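Local coordinates for endo-pectate lyase (Erwinia chrysanthemi, PDB 3B4N), which cleaves the alpha-1,4-linked galacturonan backbone of pectate by calcium-dependent elimination, and probably acts on highly methylated pectins as well, at residues E190-D195 with G209-A214; M25-S30 with N163-A168; D223-H228 with G245-L250; I139-P144 with K151-L156. All coordinates share one frame; numbering follows the deposited sequence.

Contact 1 of 4, residues E190-D195 with G209-A214; sequences EDICED and GIAHNA. With CA (calcium ion), chain C; ZN (zinc ion), chain D.
D191, I192 and N213 meet through a calcium ion. D191 OD1 binds the calcium at 2.4 Å, the carbonyl oxygen I192 O at 2.3 Å and N213 OD1 at 2.3 Å; the backbone O of Y218 and two waters complete the set. The metal is what lets these oxygens crowd together, D191 OD1 and N213 OD1 being 3.1 Å apart with their carboxylate and amide planes turned 66° to each other. D191 leaves its backbone away from 209-214, and the trans chi1 of -174° swings the carboxylate back to the ion. One of the waters also donates to C193 O, the other to A214 O.

The segments belong to successive coils of a right-handed parallel beta-helix: 190-195 is the loop leaving strand 181-189, and 209-214 carries strand 210-213 of the next coil. A single backbone hydrogen bond joins them, I192 N to H212 O at 2.9 Å and nearly straight at 168°. Beside it, D191 CA makes a CA-H...O contact with the same oxygen.

Apolar packing is modest. I192 CD1 lies 4.0 Å from A211 CB, and the isoleucine is almost perpendicular to the N213 side chain. The H212 ring turns its edge to E190 O, with CD2 nearest, while its ND1 bonds to T244 OG1. At the far end of the loop D195 OD1 binds a zinc ion shared with D173.

Contact 2 of 4, residues M25-S30 with N163-A168; sequences MLSQKS and NLRISA
The carbonyl oxygen of L26 is gripped by both terminal nitrogens of R165, NH1 at 3.0 Å and NH2 at 2.9 Å from L26 O. The guanidinium comes end-on, and the oxygen lies within 8° of its plane, although both N-H bonds are bent because they converge on one acceptor. The two donors are tilted from the carbonyl plane of L26. An extended run through chi1 and chi2 carries the arginine across the gap, and the turn at chi3 (-52°) presents its end to the strand. R165 NH2 also forms a salt bridge with E190, whose carboxylate accepts from S27 OG and pairs with K29 NZ, so that one acid holds three groups of this contact.

M25 supplies the apolar half. Its CE sits over one face of the R165 guanidinium and touches R165 CB at 3.8 Å, the two side chains running antiparallel alongside one another. The methionine bends at chi3 (71°), with SD 3.6 Å from N163 C. S27 CB is at the edge of the guanidinium, 4.0 Å from R165 NH2.

The axes of 25-29 and 164-166 remain 9.0 Å apart, so side chains rather than strand pairing make the join. Strand 22-29 is an outer strand of a three-stranded antiparallel sheet beside 32-39, while 164-166 runs between 138-139 and 181-189 in the beta-helix; the contact docks the N-terminal sheet against the wall of the beta-helix.

Contact 3 of 4, residues D223-H228 with G245-L250; sequences DKVLQH and GEHGKL
K224 and K249 form a parallel beta bridge, with the hydrogen bonds around it set by the carbonyls of D223, K249 and L250. K249 N donates to D223 O at 3.1 Å from above the carbonyl plane, and a weak bond from G248 N reaches the same oxygen. V225 N then donates to K249 O at 2.9 Å, and L226 N to L250 O at 2.8 Å. The bonding therefore continues past the single bridge into the corner at 225 and 226.

Side chains fill in around this bonded backbone. K224 CB and K249 CG touch at 3.8 Å on the face the two lysines share, and the leucines L226 and L250 run alongside with their ends in the same direction, their CD1 atoms 4.0 Å apart. V225 CG2 approaches H247 ND1 obliquely at 3.4 Å; its methyl is placed there by a chi1 of 175°, which sets CG2 beside the backbone N.

Further out, one water donates to D223 O and also bonds H247 ND1, whose ring is held at its other nitrogen by T244 O. A second water receives a weak bond from K249 NZ and donates to D223 OD1; that carboxylate oxygen is 4.3 Å from K249 NZ, too far for a salt bridge. K224 NZ forms a salt bridge with D195, a zinc ligand.

Strands 224-228 and 246-253 are neighbours in one wall of the beta-helix, flanked by 197-199 before and 276-284 after, while V225 and L250 turn inward to meet F241 on strand 241-244.

Contact 4 of 4, residues I139-P144 with K151-L156; sequences IGTSCP and KPLIIL
I139 reaches across to L153 and I154 with a single methyl, CD1. Its chi1 of 66° sets CG1 between the backbone N and the carbonyl carbon, and the trans chi2 of 169° then extends CD1 toward the other segment. There CD1 lies 3.8 Å from I154 CG1 and 4.0 Å from L153 CB. The I139 and I154 side chains meet nearly square, I154 turning its CG1 and CD1 to the incoming methyl.

L153 uses different atoms at the two ends of the contact. While CB faces I139, the branch methyl CD2 reaches out to T141, 3.5 Å from T141 OG1 and 3.7 Å from T141 CG2. The threonine's chi1 of 52° places OG1 between the backbone N and the carbonyl carbon, with CG2 opposite the latter, and both branches thereby meet CD2. G140 passes nearby, its CA 4.3 Å from L153 CD2.

The segments bound the connection between strands 138-139 and 154-157 of the beta-helix. I139 and I154 both pack on L164, and I139 and L153 also on I166, which places these residues against the interior of the coil. Farther along 139-144, C143 is tied to C193 by a disulfide.

The threonine hydroxyl oxygen is the one polar side-chain atom in touch. Cohesion therefore comes from apolar packing, buried at I139, L153 and I154, with T141 on the exposed side; directional bonding comes from neighbouring strands and loops, the I139 backbone bonding to R165 and S167 and that of L153 to G124.

Along the chain, contact 2 opens first at 25-30 and closes at 163-168, enclosing contact 4; contact 1 and then contact 3 follow. Contacts 1, 3 and 4 lie on coils of the parallel beta-helix, while contact 2 brings the N-terminal sheet to it. The centre of contact 1 is about 9 Å from that of contact 2, 8 Å from contact 3 and 12 Å from contact 4. Salt bridges from E190 link it to contact 2, and the C143-C193 disulfide to contact 4. Contacts 2 and 4 also meet directly, through strands 138-139 and 164-166; contact 3 touches neither. Contact 1 carries calcium ligands and one zinc ligand, D195, where successive coils meet, with K224 of contact 3 beside it.

Contact 1 of 4, residues E190-D195 with G209-A214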
loop_
_atom_site.group_PDB
_atom_site.type_symbol
_atom_site.label_atom_id
_atom_site.label_comp_id
_atom_site.label_asym_id
_atom_site.label_seq_id
_atom_site.Cartn_x
_atom_site.Cartn_y
_atom_site.Cartn_z
ATOM N N GLU A 190 -0.962 -2.604 10.058
ATOM C CA GLU A 190 -0.984 -1.754 11.252
ATOM C C GLU A 190 0.389 -1.220 11.691
ATOM O O GLU A 190 0.481 -0.168 12.334
ATOM C CB GLU A 190 -1.695 -2.489 12.395
ATOM C CG GLU A 190 -3.216 -2.656 12.180
ATOM C CD GLU A 190 -3.990 -1.337 12.205
ATOM O OE1 GLU A 190 -3.564 -0.398 12.911
ATOM O OE2 GLU A 190 -5.046 -1.238 11.537
ATOM N N ASP A 191 1.447 -1.941 11.335
ATOM C CA ASP A 191 2.827 -1.535 11.611
ATOM C C ASP A 191 3.691 -2.499 10.817
ATOM O O ASP A 191 3.967 -3.609 11.264
ATOM C CB ASP A 191 3.179 -1.638 13.104
ATOM C CG ASP A 191 4.573 -1.079 13.422
ATOM O OD1 ASP A 191 5.399 -0.934 12.499
ATOM O OD2 ASP A 191 4.852 -0.790 14.607
ATOM N N ILE A 192 4.103 -2.078 9.628
ATOM C CA ILE A 192 4.924 -2.912 8.771
ATOM C C ILE A 192 6.100 -3.477 9.553
ATOM O O ILE A 192 6.755 -2.742 10.296
ATOM C CB ILE A 192 5.492 -2.093 7.604
ATOM C CG1 ILE A 192 4.360 -1.636 6.683
ATOM C CG2 ILE A 192 6.527 -2.921 6.847
ATOM C CD1 ILE A 192 4.811 -0.626 5.646
ATOM N N CYS A 193 6.357 -4.772 9.397
ATOM C CA CYS A 193 7.482 -5.400 10.074
ATOM C C CYS A 193 8.698 -5.302 9.137
ATOM O O CYS A 193 9.275 -4.222 9.003
ATOM C CB CYS A 193 7.132 -6.851 10.434
ATOM S SG CYS A 193 8.452 -7.726 11.330
ATOM N N GLU A 194 9.082 -6.383 8.461
ATOM C CA GLU A 194 10.242 -6.310 7.561
ATOM C C GLU A 194 9.931 -5.401 6.374
ATOM O O GLU A 194 10.728 -4.542 5.989
ATOM C CB GLU A 194 10.617 -7.703 7.055
ATOM C CG GLU A 194 11.202 -8.627 8.112
ATOM C CD GLU A 194 12.489 -8.092 8.728
ATOM O OE1 GLU A 194 13.278 -7.441 8.008
ATOM O OE2 GLU A 194 12.722 -8.338 9.930
ATOM N N ASP A 195 8.762 -5.623 5.790
ATOM C CA ASP A 195 8.267 -4.842 4.664
ATOM C C ASP A 195 6.817 -5.259 4.502
ATOM O O ASP A 195 6.372 -6.194 5.159
ATOM C CB ASP A 195 9.085 -5.111 3.383
ATOM C CG ASP A 195 9.474 -6.570 3.219
ATOM O OD1 ASP A 195 10.657 -6.901 3.423
ATOM O OD2 ASP A 195 8.600 -7.383 2.884
ATOM N N GLY A 209 -5.442 0.251 0.010
ATOM C CA GLY A 209 -4.757 -0.250 1.190
ATOM C C GLY A 209 -4.182 0.905 1.996
ATOM O O GLY A 209 -4.016 2.015 1.485
ATOM N N ILE A 210 -3.869 0.637 3.259
ATOM C CA ILE A 210 -3.302 1.640 4.159
ATOM C C ILE A 210 -2.138 0.957 4.863
ATOM O O ILE A 210 -2.331 -0.088 5.474
ATOM C CB ILE A 210 -4.328 2.088 5.230
ATOM C CG1 ILE A 210 -5.582 2.676 4.566
ATOM C CG2 ILE A 210 -3.683 3.107 6.159
ATOM C CD1 ILE A 210 -5.385 4.017 3.916
ATOM N N ALA A 211 -0.937 1.523 4.761
ATOM C CA ALA A 211 0.223 0.922 5.406
ATOM C C ALA A 211 0.869 1.886 6.391
ATOM O O ALA A 211 1.371 2.941 6.017
ATOM C CB ALA A 211 1.240 0.478 4.358
ATOM N N HIS A 212 0.866 1.493 7.654
ATOM C CA HIS A 212 1.438 2.306 8.700
ATOM C C HIS A 212 2.819 1.814 9.100
ATOM O O HIS A 212 3.109 0.625 9.049
ATOM C CB HIS A 212 0.529 2.260 9.935
ATOM C CG HIS A 212 0.963 3.169 11.042
ATOM N ND1 HIS A 212 0.880 4.541 10.950
ATOM C CD2 HIS A 212 1.484 2.903 12.264
ATOM C CE1 HIS A 212 1.328 5.083 12.068
ATOM N NE2 HIS A 212 1.701 4.112 12.882
ATOM N N ASN A 213 3.690 2.747 9.446
ATOM C CA ASN A 213 4.984 2.366 9.985
ATOM C C ASN A 213 5.325 3.462 10.975
ATOM O O ASN A 213 4.763 4.550 10.915
ATOM C CB ASN A 213 6.073 2.211 8.918
ATOM C CG ASN A 213 7.083 1.134 9.307
ATOM O OD1 ASN A 213 7.116 0.703 10.462
ATOM N ND2 ASN A 213 7.908 0.699 8.359
ATOM N N ALA A 214 6.220 3.179 11.905
ATOM C CA ALA A 214 6.548 4.189 12.897
ATOM C C ALA A 214 7.979 4.099 13.357
ATOM O O ALA A 214 8.563 3.018 13.407
ATOM C CB ALA A 214 5.619 4.053 14.096
HETATM CA CA CA C . 7.610 -1.171 11.717
HETATM ZN ZN ZN D . 10.760 -8.822 3.280
HETATM O O HOH W 1 9.377 -1.694 10.137
HETATM O O HOH W 2 10.856 -9.455 1.554
HETATM O O HOH W 3 9.068 0.312 12.876
HETATM O O HOH W 4 12.576 -9.233 3.878
#

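Contact 2 of 4, residues M25-S30 with N163-A168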
loop_
_atom_site.group_PDB
_atom_site.type_symbol
_atom_site.label_atom_id
_atom_site.label_comp_id
_atom_site.label_asym_id
_atom_site.label_seq_id
_atom_site.Cartn_x
_atom_site.Cartn_y
_atom_site.Cartn_z
ATOM N N MET A 25 -13.126 -1.358 5.364
ATOM C CA MET A 25 -12.326 -1.582 6.564
ATOM C C MET A 25 -11.914 -0.227 7.108
ATOM O O MET A 25 -11.807 0.751 6.366
ATOM C CB MET A 25 -11.084 -2.415 6.255
ATOM C CG MET A 25 -11.412 -3.843 5.878
ATOM S SD MET A 25 -9.937 -4.738 5.398
ATOM C CE MET A 25 -9.171 -4.890 6.899
ATOM N N LEU A 26 -11.663 -0.178 8.406
ATOM C CA LEU A 26 -11.286 1.052 9.083
ATOM C C LEU A 26 -9.990 0.920 9.873
ATOM O O LEU A 26 -9.716 -0.130 10.450
ATOM C CB LEU A 26 -12.400 1.439 10.067
ATOM C CG LEU A 26 -12.052 2.374 11.229
ATOM C CD1 LEU A 26 -11.821 3.766 10.692
ATOM C CD2 LEU A 26 -13.181 2.374 12.266
ATOM N N SER A 27 -9.198 1.988 9.892
ATOM C CA SER A 27 -7.983 2.015 10.706
ATOM C C SER A 27 -7.824 3.409 11.301
ATOM O O SER A 27 -7.823 4.402 10.587
ATOM C CB SER A 27 -6.739 1.668 9.894
ATOM O OG SER A 27 -5.621 1.576 10.768
ATOM N N GLN A 28 -7.689 3.487 12.621
ATOM C CA GLN A 28 -7.534 4.776 13.283
ATOM C C GLN A 28 -6.062 5.121 13.499
ATOM O O GLN A 28 -5.320 4.333 14.078
ATOM C CB GLN A 28 -8.259 4.749 14.627
ATOM C CG GLN A 28 -9.686 4.221 14.542
ATOM C CD GLN A 28 -10.378 4.186 15.889
ATOM O OE1 GLN A 28 -10.586 5.221 16.519
ATOM N NE2 GLN A 28 -10.738 2.989 16.339
ATOM N N LYS A 29 -5.648 6.301 13.042
ATOM C CA LYS A 29 -4.260 6.748 13.188
ATOM C C LYS A 29 -4.141 8.264 13.397
ATOM O O LYS A 29 -4.529 9.047 12.531
ATOM C CB LYS A 29 -3.445 6.368 11.941
ATOM C CG LYS A 29 -3.236 4.875 11.709
ATOM C CD LYS A 29 -2.177 4.295 12.639
ATOM C CE LYS A 29 -2.779 3.292 13.602
ATOM N NZ LYS A 29 -3.530 2.235 12.871
ATOM N N SER A 30 -3.590 8.671 14.538
ATOM C CA SER A 30 -3.388 10.089 14.845
ATOM C C SER A 30 -4.642 10.961 14.690
ATOM O O SER A 30 -4.615 11.981 13.985
ATOM C CB SER A 30 -2.268 10.641 13.958
ATOM O OG SER A 30 -1.971 11.990 14.274
ATOM N N ASN A 163 -9.094 -7.340 1.324
ATOM C CA ASN A 163 -9.734 -7.048 2.603
ATOM C C ASN A 163 -9.084 -7.808 3.750
ATOM O O ASN A 163 -9.695 -8.682 4.364
ATOM C CB ASN A 163 -11.220 -7.411 2.522
ATOM C CG ASN A 163 -11.897 -6.830 1.301
ATOM O OD1 ASN A 163 -12.631 -7.527 0.597
ATOM N ND2 ASN A 163 -11.663 -5.561 1.043
ATOM N N LEU A 164 -7.843 -7.454 4.053
ATOM C CA LEU A 164 -7.102 -8.132 5.104
ATOM C C LEU A 164 -6.350 -7.121 5.941
ATOM O O LEU A 164 -5.865 -6.126 5.419
ATOM C CB LEU A 164 -6.109 -9.108 4.469
ATOM C CG LEU A 164 -5.160 -9.905 5.372
ATOM C CD1 LEU A 164 -5.949 -10.918 6.202
ATOM C CD2 LEU A 164 -4.135 -10.629 4.501
ATOM N N ARG A 165 -6.261 -7.381 7.242
ATOM C CA ARG A 165 -5.534 -6.506 8.145
ATOM C C ARG A 165 -4.390 -7.303 8.744
ATOM O O ARG A 165 -4.564 -8.450 9.156
ATOM C CB ARG A 165 -6.442 -5.991 9.272
ATOM C CG ARG A 165 -5.791 -4.923 10.159
ATOM C CD ARG A 165 -6.620 -4.686 11.418
ATOM N NE ARG A 165 -8.018 -4.413 11.100
ATOM C CZ ARG A 165 -8.501 -3.215 10.789
ATOM N NH1 ARG A 165 -9.787 -3.086 10.504
ATOM N NH2 ARG A 165 -7.713 -2.148 10.786
ATOM N N ILE A 166 -3.215 -6.686 8.765
ATOM C CA ILE A 166 -2.018 -7.299 9.323
ATOM C C ILE A 166 -1.772 -6.611 10.662
ATOM O O ILE A 166 -1.632 -5.389 10.721
ATOM C CB ILE A 166 -0.796 -7.076 8.399
ATOM C CG1 ILE A 166 -1.116 -7.550 6.979
ATOM C CG2 ILE A 166 0.423 -7.811 8.958
ATOM C CD1 ILE A 166 -1.501 -9.013 6.882
ATOM N N SER A 167 -1.733 -7.394 11.736
ATOM C CA SER A 167 -1.521 -6.841 13.075
ATOM C C SER A 167 -0.228 -6.066 13.284
ATOM O O SER A 167 0.792 -6.355 12.666
ATOM C CB SER A 167 -1.625 -7.954 14.122
ATOM O OG SER A 167 -0.469 -8.767 14.123
ATOM N N ALA A 168 -0.285 -5.076 14.168
ATOM C CA ALA A 168 0.873 -4.238 14.448
ATOM C C ALA A 168 2.078 -5.003 14.975
ATOM O O ALA A 168 3.213 -4.672 14.648
ATOM C CB ALA A 168 0.494 -3.137 15.436
#

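Contact 3 of 4, residues D223-H228 with G245-L250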
loop_
_atom_site.group_PDB
_atom_site.type_symbol
_atom_site.label_atom_id
_atom_site.label_comp_id
_atom_site.label_asym_id
_atom_site.label_seq_id
_atom_site.Cartn_x
_atom_site.Cartn_y
_atom_site.Cartn_z
ATOM N N ASP A 223 11.902 1.034 6.940
ATOM C CA ASP A 223 12.680 0.843 5.728
ATOM C C ASP A 223 11.692 0.809 4.566
ATOM O O ASP A 223 10.775 1.623 4.514
ATOM C CB ASP A 223 13.481 -0.460 5.830
ATOM C CG ASP A 223 14.616 -0.549 4.814
ATOM O OD1 ASP A 223 14.717 0.312 3.912
ATOM O OD2 ASP A 223 15.415 -1.507 4.920
ATOM N N LYS A 224 11.843 -0.130 3.644
ATOM C CA LYS A 224 10.940 -0.156 2.502
ATOM C C LYS A 224 9.570 -0.763 2.762
ATOM O O LYS A 224 9.395 -1.609 3.636
ATOM C CB LYS A 224 11.602 -0.876 1.316
ATOM C CG LYS A 224 11.594 -2.397 1.376
ATOM C CD LYS A 224 12.387 -2.951 2.552
ATOM C CE LYS A 224 12.520 -4.466 2.431
ATOM N NZ LYS A 224 13.035 -5.095 3.683
ATOM N N VAL A 225 8.596 -0.299 1.989
ATOM C CA VAL A 225 7.235 -0.810 2.060
ATOM C C VAL A 225 7.146 -1.971 1.068
ATOM O O VAL A 225 6.751 -3.090 1.435
ATOM C CB VAL A 225 6.215 0.281 1.677
ATOM C CG1 VAL A 225 4.815 -0.298 1.630
ATOM C CG2 VAL A 225 6.271 1.410 2.710
ATOM N N LEU A 226 7.543 -1.705 -0.173
ATOM C CA LEU A 226 7.508 -2.710 -1.230
ATOM C C LEU A 226 8.920 -3.121 -1.652
ATOM O O LEU A 226 9.732 -2.287 -2.071
ATOM C CB LEU A 226 6.725 -2.164 -2.440
ATOM C CG LEU A 226 5.325 -1.617 -2.117
ATOM C CD1 LEU A 226 4.717 -0.940 -3.349
ATOM C CD2 LEU A 226 4.429 -2.737 -1.626
ATOM N N GLN A 227 9.210 -4.414 -1.511
ATOM C CA GLN A 227 10.507 -4.971 -1.892
ATOM C C GLN A 227 10.312 -5.666 -3.237
ATOM O O GLN A 227 9.315 -6.350 -3.442
ATOM C CB GLN A 227 10.972 -5.973 -0.833
ATOM C CG GLN A 227 12.295 -6.674 -1.138
ATOM C CD GLN A 227 13.477 -5.723 -1.206
ATOM O OE1 GLN A 227 13.458 -4.634 -0.630
ATOM N NE2 GLN A 227 14.526 -6.145 -1.902
ATOM N N HIS A 228 11.257 -5.495 -4.147
ATOM C CA HIS A 228 11.120 -6.066 -5.486
ATOM C C HIS A 228 12.402 -6.810 -5.848
ATOM O O HIS A 228 13.463 -6.194 -6.035
ATOM C CB HIS A 228 10.821 -4.900 -6.440
ATOM C CG HIS A 228 10.370 -5.302 -7.807
ATOM N ND1 HIS A 228 9.591 -4.471 -8.586
ATOM C CD2 HIS A 228 10.658 -6.380 -8.575
ATOM C CE1 HIS A 228 9.424 -5.021 -9.777
ATOM N NE2 HIS A 228 10.061 -6.179 -9.796
ATOM N N GLY A 245 2.166 7.487 9.183
ATOM C CA GLY A 245 3.267 7.355 10.118
ATOM C C GLY A 245 4.595 7.806 9.543
ATOM O O GLY A 245 4.663 8.824 8.851
ATOM N N GLU A 246 5.649 7.053 9.853
ATOM C CA GLU A 246 7.002 7.346 9.387
ATOM C C GLU A 246 7.493 6.150 8.577
ATOM O O GLU A 246 7.472 5.022 9.066
ATOM C CB GLU A 246 7.949 7.569 10.576
ATOM C CG GLU A 246 7.604 8.748 11.486
ATOM C CD GLU A 246 6.527 8.421 12.498
ATOM O OE1 GLU A 246 6.678 7.420 13.231
ATOM O OE2 GLU A 246 5.531 9.172 12.571
ATOM N N HIS A 247 7.958 6.407 7.355
ATOM C CA HIS A 247 8.432 5.362 6.449
ATOM C C HIS A 247 9.835 5.595 5.906
ATOM O O HIS A 247 10.336 6.724 5.896
ATOM C CB HIS A 247 7.480 5.262 5.264
ATOM C CG HIS A 247 6.144 4.698 5.616
ATOM N ND1 HIS A 247 5.816 3.380 5.392
ATOM C CD2 HIS A 247 5.061 5.264 6.198
ATOM C CE1 HIS A 247 4.585 3.156 5.818
ATOM N NE2 HIS A 247 4.105 4.285 6.312
ATOM N N GLY A 248 10.460 4.520 5.433
ATOM C CA GLY A 248 11.780 4.621 4.836
ATOM C C GLY A 248 11.587 4.982 3.372
ATOM O O GLY A 248 11.963 6.067 2.934
ATOM N N LYS A 249 11.011 4.063 2.605
ATOM C CA LYS A 249 10.731 4.325 1.199
ATOM C C LYS A 249 9.576 3.460 0.734
ATOM O O LYS A 249 9.260 2.445 1.352
ATOM C CB LYS A 249 11.969 4.092 0.323
ATOM C CG LYS A 249 12.571 2.723 0.401
ATOM C CD LYS A 249 13.703 2.563 -0.634
ATOM C CE LYS A 249 14.876 3.509 -0.381
ATOM N NZ LYS A 249 15.611 3.208 0.886
ATOM N N LEU A 250 8.925 3.876 -0.344
ATOM C CA LEU A 250 7.797 3.124 -0.869
ATOM C C LEU A 250 8.222 1.865 -1.602
ATOM O O LEU A 250 7.659 0.794 -1.375
ATOM C CB LEU A 250 6.979 4.004 -1.818
ATOM C CG LEU A 250 5.856 3.324 -2.614
ATOM C CD1 LEU A 250 4.796 2.745 -1.675
ATOM C CD2 LEU A 250 5.248 4.341 -3.565
HETATM O O HOH W 5 8.268 2.007 5.822
HETATM O O HOH W 6 15.288 -0.078 1.126
#

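Contact 4 of 4, residues I139-P144 with K151-L156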
loop_
_atom_site.group_PDB
_atom_site.type_symbol
_atom_site.label_atom_id
_atom_site.label_comp_id
_atom_site.label_asym_id
_atom_site.label_seq_id
_atom_site.Cartn_x
_atom_site.Cartn_y
_atom_site.Cartn_z
ATOM N N ILE A 139 -4.746 -10.867 10.731
ATOM C CA ILE A 139 -3.827 -11.988 10.867
ATOM C C ILE A 139 -2.485 -11.415 11.280
ATOM O O ILE A 139 -2.216 -10.230 11.081
ATOM C CB ILE A 139 -3.646 -12.805 9.565
ATOM C CG1 ILE A 139 -2.964 -11.959 8.490
ATOM C CG2 ILE A 139 -4.995 -13.352 9.107
ATOM C CD1 ILE A 139 -2.523 -12.778 7.288
ATOM N N GLY A 140 -1.655 -12.254 11.883
ATOM C CA GLY A 140 -0.346 -11.808 12.309
ATOM C C GLY A 140 0.335 -12.906 13.088
ATOM O O GLY A 140 -0.324 -13.816 13.592
ATOM N N THR A 141 1.657 -12.835 13.158
ATOM C CA THR A 141 2.427 -13.818 13.904
ATOM C C THR A 141 3.304 -13.031 14.876
ATOM O O THR A 141 2.896 -12.759 16.011
ATOM C CB THR A 141 3.282 -14.716 12.961
ATOM O OG1 THR A 141 4.070 -13.901 12.085
ATOM C CG2 THR A 141 2.380 -15.628 12.121
ATOM N N SER A 142 4.480 -12.616 14.423
ATOM C CA SER A 142 5.387 -11.863 15.280
ATOM C C SER A 142 6.291 -10.949 14.469
ATOM O O SER A 142 6.243 -10.935 13.237
ATOM C CB SER A 142 6.257 -12.829 16.083
ATOM O OG SER A 142 7.014 -13.648 15.206
ATOM N N CYS A 143 7.117 -10.187 15.175
ATOM C CA CYS A 143 8.066 -9.289 14.539
ATOM C C CYS A 143 9.204 -9.066 15.526
ATOM O O CYS A 143 9.330 -7.997 16.124
ATOM C CB CYS A 143 7.401 -7.965 14.169
ATOM S SG CYS A 143 8.483 -6.890 13.174
ATOM N N PRO A 144 10.045 -10.093 15.714
ATOM C CA PRO A 144 11.182 -10.023 16.637
ATOM C C PRO A 144 12.192 -8.959 16.245
ATOM O O PRO A 144 12.434 -8.718 15.063
ATOM C CB PRO A 144 11.790 -11.423 16.556
ATOM C CG PRO A 144 10.634 -12.286 16.126
ATOM C CD PRO A 144 9.957 -11.426 15.099
ATOM N N LYS A 151 9.184 -14.977 8.042
ATOM C CA LYS A 151 8.368 -15.654 7.050
ATOM C C LYS A 151 7.194 -14.827 6.558
ATOM O O LYS A 151 6.661 -13.994 7.289
ATOM C CB LYS A 151 7.827 -16.961 7.634
ATOM C CG LYS A 151 8.902 -17.890 8.176
ATOM C CD LYS A 151 8.292 -19.077 8.897
ATOM C CE LYS A 151 9.379 -19.952 9.509
ATOM N NZ LYS A 151 8.814 -21.075 10.306
ATOM N N PRO A 152 6.784 -15.046 5.302
ATOM C CA PRO A 152 5.648 -14.297 4.766
ATOM C C PRO A 152 4.384 -14.808 5.451
ATOM O O PRO A 152 4.301 -15.989 5.814
ATOM C CB PRO A 152 5.673 -14.648 3.282
ATOM C CG PRO A 152 6.226 -16.055 3.283
ATOM C CD PRO A 152 7.360 -15.938 4.281
ATOM N N LEU A 153 3.419 -13.922 5.651
ATOM C CA LEU A 153 2.150 -14.294 6.266
ATOM C C LEU A 153 1.232 -14.920 5.222
ATOM O O LEU A 153 0.451 -15.823 5.523
ATOM C CB LEU A 153 1.466 -13.068 6.855
ATOM C CG LEU A 153 2.150 -12.397 8.047
ATOM C CD1 LEU A 153 1.426 -11.112 8.392
ATOM C CD2 LEU A 153 2.152 -13.358 9.234
ATOM N N ILE A 154 1.318 -14.412 3.997
ATOM C CA ILE A 154 0.510 -14.894 2.887
ATOM C C ILE A 154 1.398 -14.968 1.660
ATOM O O ILE A 154 2.202 -14.061 1.418
ATOM C CB ILE A 154 -0.659 -13.921 2.567
ATOM C CG1 ILE A 154 -1.609 -13.819 3.761
ATOM C CG2 ILE A 154 -1.398 -14.372 1.297
ATOM C CD1 ILE A 154 -2.379 -15.097 4.055
ATOM N N ILE A 155 1.258 -16.045 0.895
ATOM C CA ILE A 155 2.016 -16.235 -0.332
ATOM C C ILE A 155 1.020 -16.322 -1.478
ATOM O O ILE A 155 0.069 -17.115 -1.440
ATOM C CB ILE A 155 2.848 -17.531 -0.302
ATOM C CG1 ILE A 155 3.897 -17.448 0.805
ATOM C CG2 ILE A 155 3.525 -17.746 -1.651
ATOM C CD1 ILE A 155 4.691 -18.711 0.976
ATOM N N LEU A 156 1.239 -15.502 -2.495
ATOM C CA LEU A 156 0.365 -15.473 -3.652
ATOM C C LEU A 156 1.121 -15.989 -4.874
ATOM O O LEU A 156 2.271 -15.620 -5.110
ATOM C CB LEU A 156 -0.109 -14.035 -3.909
ATOM C CG LEU A 156 -0.809 -13.309 -2.758
ATOM C CD1 LEU A 156 -1.067 -11.859 -3.163
ATOM C CD2 LEU A 156 -2.122 -14.015 -2.417
#